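Local atomic coordinates of UDP-galactopyranose mutase (Deinococcus radiodurans, PDB entry 3HE3), a protein that probably interconverts UDP-galactopyranose and UDP-galactofuranose, using a bound FAD cofactor. Residues H109-S114 and T292-Y297. Sequence-based numbering, arbitrary orientation.
Sequences HRVLAS and TGTVNY. With UDP (uridine-5'-diphosphate), chain S.
L112 is paired with V295 and A113 with N296 in parallel, the backbone of L112 and S114 bonding to T294 and N296: L112 N to T294 O (3.1 Å), N296 N to L112 O (2.7 Å) and S114 N to N296 O (2.9 Å). A CA-H...O contact from V295 supplements the N-H bond to the carbonyl oxygen of L112.

On the UDP side of the sheet, V111, A113, T294 and N296 line up. V111 and T294 run side by side, CG2 of V111 lying 3.9 Å from CB of T294, while the V111 side chain crosses that of N296 at about a right angle, its CG1 3.8 Å from CG of N296. With CG beside its own backbone N (chi1 -77°), N296 stands up from the sheet, and its ND2 donates to O4 of the uracil at 3.1 Å. At the end nearer the flavin, OG1 of T294 meets the edge of the H109 ring, 3.7 Å from NE2, but it shares a hydrogen bond with the hydroxyl of S307; ND1 of H109 is held by Y107.

L112 and V295 occupy the opposite face. At one end of the pairing the L112 side chain crosses that of T292, CD2 touching OG1; at the other, CB of S114 rests 3.5 Å from CE2 of Y297.

Strand 294-296 is flanked by 111-115 and 305-308 within a mixed sheet, whose N296, with R305 from the adjoining strand, helps form the UDP site of this mutase.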
ATOM      1  N   HIS E 109     -20.429 -15.597   3.221  1.00 36.87           N
ATOM      2  CA  HIS E 109     -21.126 -14.349   3.500  1.00 37.77           C
ATOM      3  C   HIS E 109     -22.585 -14.584   3.878  1.00 36.81           C
ATOM      4  O   HIS E 109     -23.230 -15.488   3.355  1.00 36.24           O
ATOM      5  CB  HIS E 109     -21.040 -13.446   2.268  1.00 38.65           C
ATOM      6  CG  HIS E 109     -21.361 -12.010   2.537  1.00 40.03           C
ATOM      7  ND1 HIS E 109     -20.683 -11.261   3.478  1.00 42.42           N
ATOM      8  CD2 HIS E 109     -22.266 -11.177   1.976  1.00 36.32           C
ATOM      9  CE1 HIS E 109     -21.166 -10.032   3.490  1.00 35.94           C
ATOM     10  NE2 HIS E 109     -22.127  -9.954   2.586  1.00 45.18           N
ATOM     11  N   ARG E 110     -23.100 -13.768   4.791  1.00 36.63           N
ATOM     12  CA  ARG E 110     -24.506 -13.843   5.181  1.00 38.70           C
ATOM     13  C   ARG E 110     -25.102 -12.454   5.374  1.00 38.73           C
ATOM     14  O   ARG E 110     -24.552 -11.627   6.102  1.00 41.67           O
ATOM     15  CB  ARG E 110     -24.681 -14.670   6.453  1.00 32.15           C
ATOM     16  CG  ARG E 110     -24.612 -16.167   6.231  1.00 37.24           C
ATOM     17  CD  ARG E 110     -24.847 -16.909   7.527  1.00 36.16           C
ATOM     18  NE  ARG E 110     -24.942 -18.351   7.327  1.00 37.89           N
ATOM     19  CZ  ARG E 110     -23.897 -19.147   7.138  1.00 36.02           C
ATOM     20  NH1 ARG E 110     -22.672 -18.641   7.111  1.00 34.75           N
ATOM     21  NH2 ARG E 110     -24.079 -20.451   6.969  1.00 37.49           N
ATOM     22  N   VAL E 111     -26.232 -12.206   4.724  1.00 36.25           N
ATOM     23  CA  VAL E 111     -26.852 -10.890   4.747  1.00 36.10           C
ATOM     24  C   VAL E 111     -28.231 -10.908   5.407  1.00 39.92           C
ATOM     25  O   VAL E 111     -29.057 -11.775   5.129  1.00 39.33           O
ATOM     26  CB  VAL E 111     -26.966 -10.314   3.325  1.00 40.76           C
ATOM     27  CG1 VAL E 111     -27.754  -9.014   3.334  1.00 38.45           C
ATOM     28  CG2 VAL E 111     -25.574 -10.109   2.725  1.00 37.03           C
ATOM     29  N   LEU E 112     -28.462  -9.948   6.298  1.00 41.28           N
ATOM     30  CA  LEU E 112     -29.770  -9.748   6.907  1.00 33.13           C
ATOM     31  C   LEU E 112     -30.428  -8.508   6.314  1.00 35.33           C
ATOM     32  O   LEU E 112     -29.757  -7.521   6.015  1.00 40.16           O
ATOM     33  CB  LEU E 112     -29.635  -9.587   8.418  1.00 34.92           C
ATOM     34  CG  LEU E 112     -29.893 -10.797   9.314  1.00 40.50           C
ATOM     35  CD1 LEU E 112     -29.982 -12.080   8.510  1.00 33.63           C
ATOM     36  CD2 LEU E 112     -28.779 -10.887  10.340  1.00 37.46           C
ATOM     37  N   ALA E 113     -31.741  -8.566   6.135  1.00 32.38           N
ATOM     38  CA  ALA E 113     -32.495  -7.428   5.629  1.00 35.28           C
ATOM     39  C   ALA E 113     -33.396  -6.877   6.725  1.00 40.50           C
ATOM     40  O   ALA E 113     -34.152  -7.623   7.357  1.00 36.09           O
ATOM     41  CB  ALA E 113     -33.321  -7.829   4.424  1.00 36.27           C
ATOM     42  N   SER E 114     -33.302  -5.571   6.951  1.00 38.84           N
ATOM     43  CA  SER E 114     -34.138  -4.910   7.944  1.00 41.49           C
ATOM     44  C   SER E 114     -35.535  -4.691   7.376  1.00 41.87           C
ATOM     45  O   SER E 114     -35.754  -3.818   6.541  1.00 41.06           O
ATOM     46  CB  SER E 114     -33.512  -3.585   8.376  1.00 38.08           C
ATOM     47  OG  SER E 114     -34.186  -3.047   9.500  1.00 49.92           O
ATOM     48  N   THR E 292     -24.218  -9.619  11.265  1.00 41.98           N
ATOM     49  CA  THR E 292     -23.578 -10.229  10.100  1.00 39.54           C
ATOM     50  C   THR E 292     -22.647  -9.248   9.412  1.00 39.17           C
ATOM     51  O   THR E 292     -22.451  -8.128   9.879  1.00 39.98           O
ATOM     52  CB  THR E 292     -24.598 -10.704   9.048  1.00 40.61           C
ATOM     53  OG1 THR E 292     -25.739  -9.836   9.052  1.00 46.25           O
ATOM     54  CG2 THR E 292     -25.044 -12.121   9.332  1.00 34.30           C
ATOM     55  N   GLY E 293     -22.086  -9.677   8.287  1.00 43.97           N
ATOM     56  CA  GLY E 293     -21.213  -8.833   7.494  1.00 36.38           C
ATOM     57  C   GLY E 293     -21.961  -7.651   6.908  1.00 37.87           C
ATOM     58  O   GLY E 293     -21.421  -6.549   6.831  1.00 39.13           O
ATOM     59  N   THR E 294     -23.209  -7.878   6.504  1.00 36.15           N
ATOM     60  CA  THR E 294     -24.006  -6.830   5.870  1.00 36.83           C
ATOM     61  C   THR E 294     -25.475  -6.858   6.275  1.00 38.11           C
ATOM     62  O   THR E 294     -26.083  -7.926   6.366  1.00 37.24           O
ATOM     63  CB  THR E 294     -23.939  -6.923   4.333  1.00 35.25           C
ATOM     64  OG1 THR E 294     -22.629  -6.564   3.889  1.00 42.98           O
ATOM     65  CG2 THR E 294     -24.952  -5.990   3.695  1.00 36.28           C
ATOM     66  N   VAL E 295     -26.034  -5.672   6.508  1.00 34.93           N
ATOM     67  CA  VAL E 295     -27.466  -5.519   6.712  1.00 34.36           C
ATOM     68  C   VAL E 295     -28.052  -4.623   5.623  1.00 38.68           C
ATOM     69  O   VAL E 295     -27.606  -3.489   5.436  1.00 41.22           O
ATOM     70  CB  VAL E 295     -27.780  -4.911   8.085  1.00 31.33           C
ATOM     71  CG1 VAL E 295     -29.271  -4.636   8.209  1.00 35.32           C
ATOM     72  CG2 VAL E 295     -27.313  -5.832   9.188  1.00 29.95           C
ATOM     73  N   ASN E 296     -29.045  -5.140   4.904  1.00 37.86           N
ATOM     74  CA  ASN E 296     -29.718  -4.389   3.848  1.00 36.16           C
ATOM     75  C   ASN E 296     -30.874  -3.553   4.383  1.00 36.74           C
ATOM     76  O   ASN E 296     -31.567  -3.960   5.315  1.00 36.67           O
ATOM     77  CB  ASN E 296     -30.246  -5.337   2.771  1.00 35.29           C
ATOM     78  CG  ASN E 296     -29.157  -5.842   1.852  1.00 40.14           C
ATOM     79  OD1 ASN E 296     -27.989  -5.473   1.988  1.00 45.30           O
ATOM     80  ND2 ASN E 296     -29.535  -6.691   0.906  1.00 35.36           N
ATOM     81  N   TYR E 297     -31.091  -2.391   3.777  1.00 37.06           N
ATOM     82  CA  TYR E 297     -32.207  -1.535   4.166  1.00 40.41           C
ATOM     83  C   TYR E 297     -33.130  -1.253   2.989  1.00 36.96           C
ATOM     84  O   TYR E 297     -33.004  -0.233   2.320  1.00 41.15           O
ATOM     85  CB  TYR E 297     -31.698  -0.240   4.807  1.00 35.97           C
ATOM     86  CG  TYR E 297     -31.078  -0.476   6.168  1.00 40.29           C
ATOM     87  CD1 TYR E 297     -29.699  -0.524   6.330  1.00 40.32           C
ATOM     88  CD2 TYR E 297     -31.876  -0.687   7.285  1.00 33.49           C
ATOM     89  CE1 TYR E 297     -29.133  -0.756   7.569  1.00 33.28           C
ATOM     90  CE2 TYR E 297     -31.322  -0.921   8.524  1.00 32.10           C
ATOM     91  CZ  TYR E 297     -29.950  -0.958   8.663  1.00 42.65           C
ATOM     92  OH  TYR E 297     -29.394  -1.193   9.905  1.00 41.73           O
TER
HETATM   93  N1  UDP S 400     -32.075  -6.592  -4.366  1.00 45.25           N
HETATM   94  C2  UDP S 400     -33.201  -6.193  -3.671  1.00 44.12           C
HETATM   95  N3  UDP S 400     -33.284  -6.387  -2.308  1.00 47.02           N
HETATM   96  C4  UDP S 400     -32.240  -6.981  -1.628  1.00 48.05           C
HETATM   97  C5  UDP S 400     -31.108  -7.383  -2.332  1.00 41.63           C
HETATM   98  C6  UDP S 400     -31.076  -7.262  -3.717  1.00 39.70           C
HETATM   99  O2  UDP S 400     -34.138  -5.660  -4.266  1.00 44.29           O
HETATM  100  O4  UDP S 400     -32.317  -7.152  -0.408  1.00 46.17           O
HETATM  101  C1' UDP S 400     -32.009  -6.374  -5.822  1.00 39.59           C
HETATM  102  C2' UDP S 400     -31.457  -4.986  -6.086  1.00 39.07           C
HETATM  103  O2' UDP S 400     -32.135  -4.404  -7.175  1.00 38.12           O
HETATM  104  C3' UDP S 400     -30.009  -5.240  -6.445  1.00 38.95           C
HETATM  105  C4' UDP S 400     -30.057  -6.621  -7.070  1.00 38.55           C
HETATM  106  O4' UDP S 400     -31.112  -7.296  -6.416  1.00 38.03           O
HETATM  107  O3' UDP S 400     -29.535  -4.274  -7.350  1.00 37.62           O
HETATM  108  C5' UDP S 400     -28.746  -7.384  -6.927  1.00 40.67           C
HETATM  109  O5' UDP S 400     -28.265  -7.302  -5.606  1.00 40.20           O
HETATM  110  PA  UDP S 400     -26.732  -7.685  -5.309  1.00 51.66           P
HETATM  111  O1A UDP S 400     -26.460  -9.055  -5.806  1.00 53.97           O
HETATM  112  O2A UDP S 400     -26.415  -7.577  -3.866  1.00 52.35           O
HETATM  113  O3A UDP S 400     -25.898  -6.642  -6.208  1.00 47.92           O
HETATM  114  PB  UDP S 400     -24.669  -5.775  -5.635  1.00 49.77           P
HETATM  115  O1B UDP S 400     -25.168  -4.475  -5.140  1.00 47.77           O
HETATM  116  O2B UDP S 400     -23.674  -5.568  -6.712  1.00 57.03           O
HETATM  117  O3B UDP S 400     -24.036  -6.506  -4.517  1.00 61.44           O